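Local coordinates for PpBBE-like 1 D396N (Physcomitrella patens subsp. patens, PDB 6EO5), which oxidises cellobiose as a flavin-dependent berberine bridge enzyme homolog whose FAD is bound bi-covalently, at residues A[34-39]-A[49-54]; A[72-77]-A[460-465]; A[237-242]-A[363-368]; A[243-248]-A[282-287]. All coordinates share one frame; numbering follows the deposited sequence.

Contact 1: A[34-39]-A[49-54]; sequences STARLA and SAFVFP
Ala36 sets its methyl over the face of the Phe51 ring, and most of what joins 34-39 to 49-54 happens round that ring. Starting at Phe51 CB, the side chain leaves the strand toward helix 31-36; chi1 of -63° sets CG anti to the carbonyl carbon, which carries the ring against Ala36. CG then lies 3.7 Å from Ala36 CB. On the CD2 side the ring comes a little nearer, with CD2 3.6 Å and CE2 likewise 3.6 Å from Ala36 CB; CD1 faces the same methyl from slightly farther off. The methyl stands over the ring centre, 3.5 Å from CB to the ring centroid and only 9° off the normal, a clear CH-pi contact. Helix 31-36 is thereby set against strand 50-53, an inner strand of the four-stranded mixed sheet 24-26, 50-53, 95-98, 74-77 in the FAD-binding domain of this vanillyl-alcohol-oxidase-type fold. Further out the partners change from methyl to backbone: CE1 is 3.5 Å from Ala36 O, and CZ at the tip is 3.6 Å from that same oxygen, with Arg37 N a little more distant. Arg37 adds its aliphatic part here, CG lying 4.1 Å from Phe51 CZ, while its chain crosses the phenylalanine at about a right angle and bends at chi3. Ala36 O probably accepts a hydrogen bond from Arg77 NH2, and Tyr33 meets the Phe51 ring with its plane steeply turned. Two residues along the strand, Phe53 reaches the same methyl from another direction: Ala36 CB sits at the edge of its ring, near the plane, 4.2 Å from CZ.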
# COMPACT_ATOMS: atom_id res chain seq x y z
N SER A 34 -3.64 -8.98 -24.22
CA SER A 34 -4.91 -8.39 -23.82
C SER A 34 -5.25 -8.71 -22.36
O SER A 34 -5.59 -7.81 -21.58
CB SER A 34 -6.03 -8.87 -24.73
OG SER A 34 -7.27 -8.70 -24.09
N THR A 35 -5.16 -9.98 -21.97
CA THR A 35 -5.47 -10.30 -20.58
C THR A 35 -4.38 -9.83 -19.62
O THR A 35 -4.66 -9.61 -18.44
CB THR A 35 -5.72 -11.81 -20.40
OG1 THR A 35 -4.48 -12.51 -20.43
CG2 THR A 35 -6.63 -12.35 -21.49
N ALA A 36 -3.15 -9.64 -20.11
CA ALA A 36 -2.11 -9.13 -19.23
C ALA A 36 -2.33 -7.67 -18.87
O ALA A 36 -1.75 -7.19 -17.88
CB ALA A 36 -0.73 -9.30 -19.89
N ARG A 37 -3.15 -6.95 -19.63
CA ARG A 37 -3.39 -5.53 -19.35
C ARG A 37 -4.21 -5.30 -18.09
O ARG A 37 -4.34 -4.14 -17.67
CB ARG A 37 -4.08 -4.88 -20.53
CG ARG A 37 -3.28 -4.98 -21.80
CD ARG A 37 -4.00 -4.32 -22.94
NE ARG A 37 -3.98 -2.87 -22.82
CZ ARG A 37 -4.28 -2.04 -23.81
NH1 ARG A 37 -4.63 -2.54 -24.99
NH2 ARG A 37 -4.23 -0.73 -23.62
N LEU A 38 -4.75 -6.35 -17.48
CA LEU A 38 -5.57 -6.20 -16.29
C LEU A 38 -4.82 -5.43 -15.22
O LEU A 38 -3.66 -5.72 -14.92
CB LEU A 38 -5.98 -7.58 -15.76
CG LEU A 38 -6.99 -7.60 -14.61
CD1 LEU A 38 -8.39 -7.28 -15.12
CD2 LEU A 38 -6.96 -8.94 -13.86
N ALA A 39 -5.49 -4.43 -14.66
CA ALA A 39 -4.95 -3.61 -13.59
C ALA A 39 -6.10 -3.30 -12.63
O ALA A 39 -7.28 -3.33 -13.01
CB ALA A 39 -4.33 -2.30 -14.11
N SER A 49 4.66 -1.78 -24.63
CA SER A 49 5.32 -2.46 -25.75
C SER A 49 5.16 -3.97 -25.63
O SER A 49 4.83 -4.65 -26.60
CB SER A 49 6.82 -2.12 -25.81
OG SER A 49 7.07 -0.75 -25.66
N ALA A 50 5.42 -4.50 -24.44
CA ALA A 50 5.35 -5.94 -24.24
C ALA A 50 5.29 -6.24 -22.75
O ALA A 50 5.68 -5.41 -21.91
CB ALA A 50 6.55 -6.65 -24.87
N PHE A 51 4.80 -7.43 -22.44
CA PHE A 51 4.90 -8.02 -21.11
C PHE A 51 5.92 -9.14 -21.17
O PHE A 51 5.87 -9.99 -22.06
CB PHE A 51 3.55 -8.58 -20.65
CG PHE A 51 2.48 -7.55 -20.49
CD1 PHE A 51 2.29 -6.91 -19.27
CD2 PHE A 51 1.64 -7.22 -21.55
CE1 PHE A 51 1.30 -5.97 -19.12
CE2 PHE A 51 0.64 -6.28 -21.41
CZ PHE A 51 0.47 -5.65 -20.19
N VAL A 52 6.86 -9.15 -20.22
CA VAL A 52 7.76 -10.27 -20.02
C VAL A 52 7.54 -10.77 -18.60
O VAL A 52 7.33 -9.98 -17.67
CB VAL A 52 9.24 -9.88 -20.27
CG1 VAL A 52 9.66 -8.69 -19.43
CG2 VAL A 52 10.15 -11.07 -20.04
N PHE A 53 7.56 -12.10 -18.43
CA PHE A 53 7.23 -12.77 -17.18
C PHE A 53 8.44 -13.54 -16.70
O PHE A 53 8.52 -14.77 -16.88
CB PHE A 53 6.03 -13.69 -17.36
CG PHE A 53 4.77 -12.98 -17.77
CD1 PHE A 53 4.56 -12.59 -19.08
CD2 PHE A 53 3.78 -12.69 -16.83
CE1 PHE A 53 3.40 -11.93 -19.45
CE2 PHE A 53 2.62 -12.03 -17.20
CZ PHE A 53 2.43 -11.65 -18.51
N PRO A 54 9.42 -12.87 -16.09
CA PRO A 54 10.62 -13.57 -15.63
C PRO A 54 10.27 -14.60 -14.57
O PRO A 54 9.39 -14.38 -13.73
CB PRO A 54 11.50 -12.46 -15.03
CG PRO A 54 10.94 -11.21 -15.53
CD PRO A 54 9.49 -11.43 -15.80

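Contact 2: A[72-77]-A[460-465]; sequences VGIVPR and NVFNFP. With FAD (flavin-adenine dinucleotide), chain C.
Ile74 has CG1 turned away from its backbone N (chi1 -177°), which leaves CG2 facing Phe462 most closely, with CD1 at the far end of the other branch 4.1 Å from Phe462 CE1; the phenylalanine ring is brought alongside by a chi1 of -61°. The two side chains run side by side and point the same way. Ile74 CG2 is 3.6 Å from Phe462 CD1, approaching the ring obliquely, and the same methyl lies 4.0 Å from Val461 CG1. Ile74 O comes to the ring from its edge, in the plane, 3.6 Å from Phe462 CD1. Strand 74-77 is an edge strand, within this chain, of the four-stranded sheet of the FAD-binding domain, and the loop after helix 446-456 brings the berberine-like C-terminal part of the chain back to pack beside it. No direct hydrogen bond joins the two; water 1 does the bridging. It accepts from Ile74 N at 2.9 Å and from Asn463 N at 3.1 Å, and can donate to Val461 O. The loop is braced from within by Asn463 ND2, which donates to Asn460 O at an N-H...O angle of 151°. Next along the strand, Val75 CG1 packs on Asn463 O. Beyond it the strand reaches the FAD pocket: Pro76 O accepts a 2.7 Å hydrogen bond from the FAD ribose hydroxyl O2B, and Pro76 CG lies 3.4 Å from N3A of the adenine.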
# COMPACT_ATOMS: atom_id res chain seq x y z
N VAL A 72 13.21 1.43 -24.98
CA VAL A 72 11.88 1.53 -24.39
C VAL A 72 12.02 1.75 -22.89
O VAL A 72 13.07 1.52 -22.29
CB VAL A 72 11.00 0.28 -24.66
CG1 VAL A 72 10.47 0.29 -26.08
CG2 VAL A 72 11.79 -0.98 -24.40
N GLY A 73 10.94 2.22 -22.28
CA GLY A 73 10.89 2.28 -20.84
C GLY A 73 10.59 0.91 -20.25
O GLY A 73 10.16 -0.01 -20.95
N ILE A 74 10.80 0.79 -18.94
CA ILE A 74 10.69 -0.50 -18.28
C ILE A 74 10.24 -0.27 -16.84
O ILE A 74 10.85 0.51 -16.10
CB ILE A 74 12.04 -1.26 -18.35
CG1 ILE A 74 11.93 -2.65 -17.73
CG2 ILE A 74 13.18 -0.46 -17.72
CD1 ILE A 74 13.25 -3.40 -17.70
N VAL A 75 9.14 -0.91 -16.45
CA VAL A 75 8.71 -0.89 -15.05
C VAL A 75 8.40 -2.31 -14.59
O VAL A 75 7.81 -3.10 -15.34
CB VAL A 75 7.51 0.04 -14.80
CG1 VAL A 75 7.83 1.49 -15.16
CG2 VAL A 75 6.25 -0.45 -15.52
N PRO A 76 8.78 -2.67 -13.37
CA PRO A 76 8.29 -3.91 -12.77
C PRO A 76 6.83 -3.78 -12.34
O PRO A 76 6.33 -2.68 -12.07
CB PRO A 76 9.21 -4.10 -11.57
CG PRO A 76 9.60 -2.73 -11.18
CD PRO A 76 9.70 -1.95 -12.46
N ARG A 77 6.15 -4.92 -12.29
CA ARG A 77 4.79 -5.00 -11.77
C ARG A 77 4.68 -6.16 -10.78
O ARG A 77 5.03 -7.30 -11.09
CB ARG A 77 3.79 -5.17 -12.90
CG ARG A 77 2.37 -5.27 -12.43
CD ARG A 77 1.67 -6.35 -13.19
NE ARG A 77 0.97 -5.84 -14.35
CZ ARG A 77 0.50 -6.60 -15.34
NH1 ARG A 77 0.69 -7.91 -15.33
NH2 ARG A 77 -0.14 -6.05 -16.35
N ASN A 460 18.65 7.18 -15.91
CA ASN A 460 17.20 7.22 -15.70
C ASN A 460 16.51 6.11 -16.49
O ASN A 460 15.47 6.32 -17.11
CB ASN A 460 16.63 8.59 -16.05
CG ASN A 460 15.28 8.85 -15.43
OD1 ASN A 460 14.98 8.37 -14.33
ND2 ASN A 460 14.44 9.61 -16.13
N VAL A 461 17.10 4.91 -16.47
CA VAL A 461 16.51 3.76 -17.15
C VAL A 461 15.11 3.48 -16.61
O VAL A 461 14.17 3.23 -17.37
CB VAL A 461 17.41 2.52 -16.98
CG1 VAL A 461 16.77 1.32 -17.65
CG2 VAL A 461 18.80 2.79 -17.52
N PHE A 462 14.98 3.49 -15.28
CA PHE A 462 13.73 3.20 -14.58
C PHE A 462 13.05 4.52 -14.20
O PHE A 462 13.50 5.22 -13.28
CB PHE A 462 14.00 2.38 -13.32
CG PHE A 462 14.64 1.04 -13.57
CD1 PHE A 462 13.97 0.05 -14.27
CD2 PHE A 462 15.90 0.75 -13.06
CE1 PHE A 462 14.55 -1.20 -14.48
CE2 PHE A 462 16.49 -0.49 -13.27
CZ PHE A 462 15.81 -1.46 -13.97
N ASN A 463 11.94 4.85 -14.88
CA ASN A 463 11.21 6.07 -14.57
C ASN A 463 9.71 5.87 -14.79
O ASN A 463 9.27 4.95 -15.49
CB ASN A 463 11.70 7.26 -15.42
CG ASN A 463 11.52 7.02 -16.91
OD1 ASN A 463 10.40 7.06 -17.43
ND2 ASN A 463 12.61 6.75 -17.59
N PHE A 464 8.94 6.74 -14.15
CA PHE A 464 7.50 6.89 -14.36
C PHE A 464 7.14 8.30 -13.92
O PHE A 464 7.99 9.01 -13.38
CB PHE A 464 6.71 5.81 -13.59
CG PHE A 464 6.92 5.84 -12.09
CD1 PHE A 464 8.09 5.37 -11.53
CD2 PHE A 464 5.92 6.32 -11.25
CE1 PHE A 464 8.28 5.39 -10.16
CE2 PHE A 464 6.11 6.35 -9.89
CZ PHE A 464 7.28 5.89 -9.34
N PRO A 465 5.88 8.76 -14.17
CA PRO A 465 5.57 10.17 -13.84
C PRO A 465 5.98 10.64 -12.45
O PRO A 465 6.15 11.85 -12.27
CB PRO A 465 4.05 10.24 -14.02
CG PRO A 465 3.79 9.30 -15.11
CD PRO A 465 4.77 8.15 -14.93
PA FAD C . 1.91 -2.45 -8.45
O1A FAD C . 0.98 -1.60 -9.30
O2A FAD C . 2.31 -3.72 -9.15
O5B FAD C . 3.22 -1.66 -7.92
C5B FAD C . 3.15 -0.32 -7.49
C4B FAD C . 4.46 0.41 -7.74
O4B FAD C . 5.54 -0.35 -7.23
C3B FAD C . 4.73 0.60 -9.23
O3B FAD C . 5.47 1.79 -9.40
C2B FAD C . 5.62 -0.57 -9.56
O2B FAD C . 6.41 -0.32 -10.69
C1B FAD C . 6.43 -0.73 -8.28
N9A FAD C . 6.89 -2.13 -8.16
C8A FAD C . 6.12 -3.26 -8.23
N7A FAD C . 6.92 -4.34 -8.10
C5A FAD C . 8.19 -3.92 -7.96
C6A FAD C . 9.39 -4.60 -7.82
N6A FAD C . 9.39 -5.93 -7.79
N1A FAD C . 10.56 -3.90 -7.69
C2A FAD C . 10.55 -2.52 -7.74
N3A FAD C . 9.36 -1.84 -7.89
C4A FAD C . 8.20 -2.53 -8.01
N1 FAD C . -2.23 0.14 1.10
C2 FAD C . -1.95 -0.05 2.45
O2 FAD C . -0.94 0.42 3.01
N3 FAD C . -2.83 -0.81 3.21
C4 FAD C . -3.96 -1.36 2.65
O4 FAD C . -4.71 -2.03 3.34
C4X FAD C . -4.23 -1.17 1.30
N5 FAD C . -5.34 -1.76 0.73
C5X FAD C . -5.44 -1.84 -0.65
C6 FAD C . -6.49 -2.56 -1.21
C7 FAD C . -6.58 -2.79 -2.59
C7M FAD C . -7.73 -3.59 -3.16
C8 FAD C . -5.64 -2.16 -3.43
C8M FAD C . -5.74 -2.26 -4.94
C9 FAD C . -4.64 -1.36 -2.85
C9A FAD C . -4.51 -1.20 -1.46
N10 FAD C . -3.55 -0.38 -0.85
C10 FAD C . -3.34 -0.45 0.51
C1' FAD C . -2.54 0.37 -1.66
C2' FAD C . -1.33 -0.53 -1.90
O2' FAD C . -0.48 -0.60 -0.78
C3' FAD C . -0.55 0.02 -3.07
O3' FAD C . -1.44 0.02 -4.16
C4' FAD C . 0.68 -0.85 -3.33
O4' FAD C . 1.71 -0.02 -3.86
C5' FAD C . 0.34 -2.00 -4.27
O5' FAD C . 1.47 -2.76 -4.65
P FAD C . 1.34 -3.75 -5.92
O1P FAD C . 2.60 -4.57 -6.06
O2P FAD C . 0.10 -4.60 -5.90
O3P FAD C . 1.04 -2.72 -7.12
O HOH W 1 11.29 3.09 -17.29

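Contact 3: A[237-242]-A[363-368]; sequences KNFKSF and FIYNLY
Phe239 and Phe242, one turn apart on helix 235-246, point at one face of the seven-stranded antiparallel sheet that in this family forms the substrate-binding domain, and both meet Tyr365 on strand 361-367. The tight part is Phe239. With chi1 at -171° its ring extends from the helix and CE1 comes to lie over one face of the Tyr365 ring, 3.3 Å above the plane and offset toward the rim; the nearest carbon there is Tyr365 CE2, 3.4 Å from Phe239 CE1. The rings meet obliquely, centroids 4.7 Å apart and planes at 56°. Were Tyr365 cut back to an alanine, a gap would probably open between helix and sheet, and the Phe239 ring, without the face its CE1 lies on, would be freer to turn. Met351 of helix 345-355 also packs on Tyr365, which places the ring between two helices. Phe242 buries more surface than Phe239 but at longer carbon distances: it reaches the base of Tyr365, and its ring also meets that of Phe257 on the neighbouring strand, planes at about 30°. Leu367 only flanks it, its CD1 4.6 Å from Phe242 CZ. The loose side is that of Lys237, which is exposed to solvent, while Lys240 makes a salt bridge to Asp345. Phe242 CE2 stands 3.9 Å from Tyr365 CB, and its CZ the same distance from Tyr365 O.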
# COMPACT_ATOMS: atom_id res chain seq x y z
N LYS A 237 -20.52 13.43 15.16
CA LYS A 237 -20.35 12.86 16.49
C LYS A 237 -19.44 11.64 16.44
O LYS A 237 -18.52 11.51 17.27
CB LYS A 237 -21.73 12.51 17.05
CG LYS A 237 -21.77 12.26 18.56
CD LYS A 237 -23.17 11.87 19.02
CE LYS A 237 -23.16 11.44 20.48
NZ LYS A 237 -22.76 12.55 21.38
N ASN A 238 -19.66 10.74 15.47
CA ASN A 238 -18.84 9.53 15.41
C ASN A 238 -17.39 9.86 15.08
O ASN A 238 -16.47 9.33 15.72
CB ASN A 238 -19.40 8.53 14.40
CG ASN A 238 -20.79 8.04 14.75
OD1 ASN A 238 -21.30 8.34 15.82
ND2 ASN A 238 -21.40 7.29 13.85
N PHE A 239 -17.15 10.75 14.11
CA PHE A 239 -15.78 11.07 13.75
C PHE A 239 -15.05 11.76 14.89
O PHE A 239 -13.89 11.44 15.19
CB PHE A 239 -15.70 11.93 12.48
CG PHE A 239 -14.30 12.07 11.98
CD1 PHE A 239 -13.70 11.04 11.27
CD2 PHE A 239 -13.54 13.18 12.31
CE1 PHE A 239 -12.39 11.12 10.86
CE2 PHE A 239 -12.21 13.28 11.89
CZ PHE A 239 -11.64 12.24 11.16
N LYS A 240 -15.71 12.73 15.56
CA LYS A 240 -15.08 13.39 16.70
C LYS A 240 -14.72 12.40 17.79
O LYS A 240 -13.63 12.47 18.37
CB LYS A 240 -16.01 14.48 17.25
CG LYS A 240 -15.37 15.36 18.30
CD LYS A 240 -16.26 16.57 18.57
CE LYS A 240 -15.80 17.37 19.78
NZ LYS A 240 -14.32 17.41 19.77
N SER A 241 -15.61 11.44 18.06
CA SER A 241 -15.32 10.44 19.08
C SER A 241 -14.16 9.55 18.66
O SER A 241 -13.35 9.14 19.51
CB SER A 241 -16.55 9.60 19.36
OG SER A 241 -16.23 8.63 20.32
N PHE A 242 -14.07 9.22 17.37
CA PHE A 242 -12.91 8.48 16.86
C PHE A 242 -11.61 9.23 17.11
O PHE A 242 -10.64 8.65 17.60
CB PHE A 242 -13.11 8.19 15.37
CG PHE A 242 -11.85 7.78 14.64
CD1 PHE A 242 -11.24 6.56 14.92
CD2 PHE A 242 -11.31 8.60 13.65
CE1 PHE A 242 -10.08 6.17 14.24
CE2 PHE A 242 -10.15 8.23 12.97
CZ PHE A 242 -9.54 7.00 13.27
N PHE A 363 -14.14 7.09 2.19
CA PHE A 363 -13.10 7.78 2.97
C PHE A 363 -12.71 6.92 4.17
O PHE A 363 -13.58 6.57 4.99
CB PHE A 363 -13.60 9.15 3.41
CG PHE A 363 -14.07 10.00 2.26
CD1 PHE A 363 -15.37 9.89 1.78
CD2 PHE A 363 -13.20 10.89 1.64
CE1 PHE A 363 -15.80 10.65 0.68
CE2 PHE A 363 -13.63 11.66 0.56
CZ PHE A 363 -14.93 11.53 0.09
N ILE A 364 -11.42 6.60 4.29
CA ILE A 364 -10.91 5.65 5.28
C ILE A 364 -9.75 6.30 6.02
O ILE A 364 -8.85 6.87 5.39
CB ILE A 364 -10.47 4.33 4.61
CG1 ILE A 364 -11.63 3.70 3.85
CG2 ILE A 364 -9.86 3.33 5.61
CD1 ILE A 364 -11.23 2.44 3.13
N TYR A 365 -9.73 6.16 7.35
CA TYR A 365 -8.78 6.87 8.22
C TYR A 365 -7.99 5.83 9.00
O TYR A 365 -8.50 5.25 9.96
CB TYR A 365 -9.51 7.82 9.17
CG TYR A 365 -10.47 8.79 8.49
CD1 TYR A 365 -11.69 8.35 7.99
CD2 TYR A 365 -10.16 10.14 8.39
CE1 TYR A 365 -12.57 9.24 7.38
CE2 TYR A 365 -11.05 11.03 7.78
CZ TYR A 365 -12.25 10.58 7.28
OH TYR A 365 -13.14 11.45 6.69
N ASN A 366 -6.74 5.58 8.60
CA ASN A 366 -5.88 4.62 9.29
C ASN A 366 -5.22 5.28 10.48
O ASN A 366 -4.56 6.31 10.33
CB ASN A 366 -4.81 4.07 8.36
CG ASN A 366 -5.38 3.22 7.26
OD1 ASN A 366 -6.51 2.76 7.36
ND2 ASN A 366 -4.59 3.01 6.21
N LEU A 367 -5.36 4.69 11.67
CA LEU A 367 -4.83 5.31 12.87
C LEU A 367 -3.34 5.03 13.01
O LEU A 367 -2.90 3.88 12.88
CB LEU A 367 -5.58 4.78 14.10
CG LEU A 367 -5.10 5.33 15.43
CD1 LEU A 367 -5.57 6.77 15.57
CD2 LEU A 367 -5.58 4.47 16.59
N TYR A 368 -2.55 6.10 13.23
CA TYR A 368 -1.13 5.98 13.52
C TYR A 368 -0.97 6.25 15.03
O TYR A 368 -1.26 5.38 15.85
CB TYR A 368 -0.28 6.90 12.65
CG TYR A 368 -0.13 6.48 11.20
CD1 TYR A 368 -1.24 6.33 10.37
CD2 TYR A 368 1.13 6.27 10.65
CE1 TYR A 368 -1.10 5.95 9.04
CE2 TYR A 368 1.28 5.89 9.32
CZ TYR A 368 0.16 5.74 8.52
OH TYR A 368 0.31 5.38 7.20

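Contact 4: A[243-248]-A[282-287]; sequences QSWGLN and VKTFLA
Trp245 of helix 235-246 lays its indole against Phe285, Thr284 and Val282 of helix 279-288, where the two neighbouring helices pack on the seven-stranded antiparallel sheet in a two-layer alpha/beta arrangement. The indole gives this contact by far the largest share of its buried surface. With chi1 at 170° the ring reaches across to the turn at Phe285, whose CB stands over one face: it is 3.8 Å from the centroid of the five-membered ring and 22° off the normal, a CH-pi contact. The phenylalanine ring itself leads away from the indole, its chi1 of 169° sending it toward the sheet, where Leu267 touches both aromatic residues. Thr284, next to it and on the exposed side, comes at the indole edge instead, its OG1 near the ring plane and 3.2 Å from Trp245 CD1. Val282 closes the other end, its CG1 4.4 Å from Trp245 CZ2. A leucine at Trp245 would probably leave Leu281 O without its indole donor and open a gap over Phe285 CB. That donor is Trp245 NE1, hydrogen-bonded to Leu281 O and also 3.9 Å from Val282 CA.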
# COMPACT_ATOMS: atom_id res chain seq x y z
N GLN A 243 -11.58 10.54 16.80
CA GLN A 243 -10.39 11.36 17.02
C GLN A 243 -9.99 11.39 18.50
O GLN A 243 -8.81 11.23 18.83
CB GLN A 243 -10.62 12.78 16.53
CG GLN A 243 -10.36 12.98 15.07
CD GLN A 243 -10.15 14.45 14.73
OE1 GLN A 243 -9.57 14.78 13.70
NE2 GLN A 243 -10.65 15.34 15.59
N SER A 244 -10.95 11.66 19.38
CA SER A 244 -10.65 11.72 20.81
C SER A 244 -10.11 10.38 21.30
O SER A 244 -9.08 10.33 21.97
CB SER A 244 -11.89 12.10 21.60
OG SER A 244 -12.48 13.25 21.05
N TRP A 245 -10.80 9.30 20.95
CA TRP A 245 -10.38 7.96 21.33
C TRP A 245 -9.02 7.61 20.75
O TRP A 245 -8.17 7.01 21.43
CB TRP A 245 -11.44 6.95 20.88
CG TRP A 245 -11.03 5.49 21.00
CD1 TRP A 245 -11.02 4.73 22.12
CD2 TRP A 245 -10.59 4.62 19.93
NE1 TRP A 245 -10.61 3.46 21.84
CE2 TRP A 245 -10.34 3.36 20.50
CE3 TRP A 245 -10.40 4.79 18.55
CZ2 TRP A 245 -9.90 2.27 19.74
CZ3 TRP A 245 -9.96 3.70 17.80
CH2 TRP A 245 -9.71 2.46 18.40
N GLY A 246 -8.79 7.98 19.47
CA GLY A 246 -7.58 7.57 18.77
C GLY A 246 -6.31 8.09 19.41
O GLY A 246 -5.26 7.42 19.34
N LEU A 247 -6.37 9.26 20.04
CA LEU A 247 -5.21 9.84 20.70
C LEU A 247 -4.61 8.93 21.77
O LEU A 247 -3.44 9.12 22.13
CB LEU A 247 -5.57 11.18 21.33
CG LEU A 247 -5.68 12.32 20.30
CD1 LEU A 247 -6.50 13.50 20.80
CD2 LEU A 247 -4.28 12.76 19.89
N ASN A 248 -5.36 7.95 22.30
CA ASN A 248 -4.90 7.18 23.46
C ASN A 248 -4.98 5.67 23.26
O ASN A 248 -4.98 4.93 24.25
CB ASN A 248 -5.71 7.58 24.70
CG ASN A 248 -5.50 9.02 25.09
OD1 ASN A 248 -6.41 9.84 24.98
ND2 ASN A 248 -4.29 9.35 25.52
N VAL A 282 -12.24 0.11 24.15
CA VAL A 282 -13.11 0.79 23.20
C VAL A 282 -14.23 1.53 23.91
O VAL A 282 -15.13 2.06 23.26
CB VAL A 282 -13.67 -0.17 22.15
CG1 VAL A 282 -12.54 -0.80 21.34
CG2 VAL A 282 -14.52 -1.25 22.80
N LYS A 283 -14.18 1.58 25.24
CA LYS A 283 -15.27 2.18 26.01
C LYS A 283 -15.43 3.67 25.71
O LYS A 283 -16.55 4.17 25.56
CB LYS A 283 -15.04 1.94 27.49
CG LYS A 283 -15.87 2.75 28.46
CD LYS A 283 -15.27 2.57 29.85
CE LYS A 283 -13.74 2.71 29.79
NZ LYS A 283 -13.03 2.01 30.90
N THR A 284 -14.31 4.41 25.63
CA THR A 284 -14.43 5.86 25.45
C THR A 284 -14.91 6.23 24.05
O THR A 284 -15.58 7.25 23.88
CB THR A 284 -13.10 6.55 25.77
OG1 THR A 284 -12.10 6.17 24.82
CG2 THR A 284 -12.62 6.16 27.15
N PHE A 285 -14.60 5.41 23.04
CA PHE A 285 -15.15 5.65 21.71
C PHE A 285 -16.67 5.46 21.71
O PHE A 285 -17.41 6.34 21.24
CB PHE A 285 -14.50 4.74 20.67
CG PHE A 285 -15.21 4.76 19.34
CD1 PHE A 285 -15.11 5.87 18.50
CD2 PHE A 285 -16.02 3.69 18.94
CE1 PHE A 285 -15.79 5.92 17.28
CE2 PHE A 285 -16.69 3.73 17.73
CZ PHE A 285 -16.57 4.86 16.89
N LEU A 286 -17.14 4.32 22.21
CA LEU A 286 -18.58 4.04 22.20
C LEU A 286 -19.35 5.03 23.05
O LEU A 286 -20.49 5.37 22.73
CB LEU A 286 -18.84 2.61 22.68
CG LEU A 286 -18.15 1.53 21.85
CD1 LEU A 286 -18.00 0.25 22.67
CD2 LEU A 286 -18.94 1.29 20.58
N ALA A 287 -18.74 5.50 24.14
CA ALA A 287 -19.43 6.44 25.01
C ALA A 287 -19.71 7.77 24.30
O ALA A 287 -20.75 8.39 24.53
CB ALA A 287 -18.62 6.66 26.28

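How the contacts relate
The four contacts form two pairs on opposite sides of the molecule, contacts 1 and 3 having centres about 39 Å apart. Contacts 1 and 2 belong to the sheet of the FAD-binding domain and meet directly through Arg77. Contacts 3 and 4 share helix 235-246, with Ser241 OG near Phe285 O as a probable hydrogen bond between them. Contact 1 is partly buried, the other three buried, although Thr284 brings contact 4 to the surface. Aromatic carbon dominates 1, 3 and 4; contact 2 alone adds a bridging water and the cofactor.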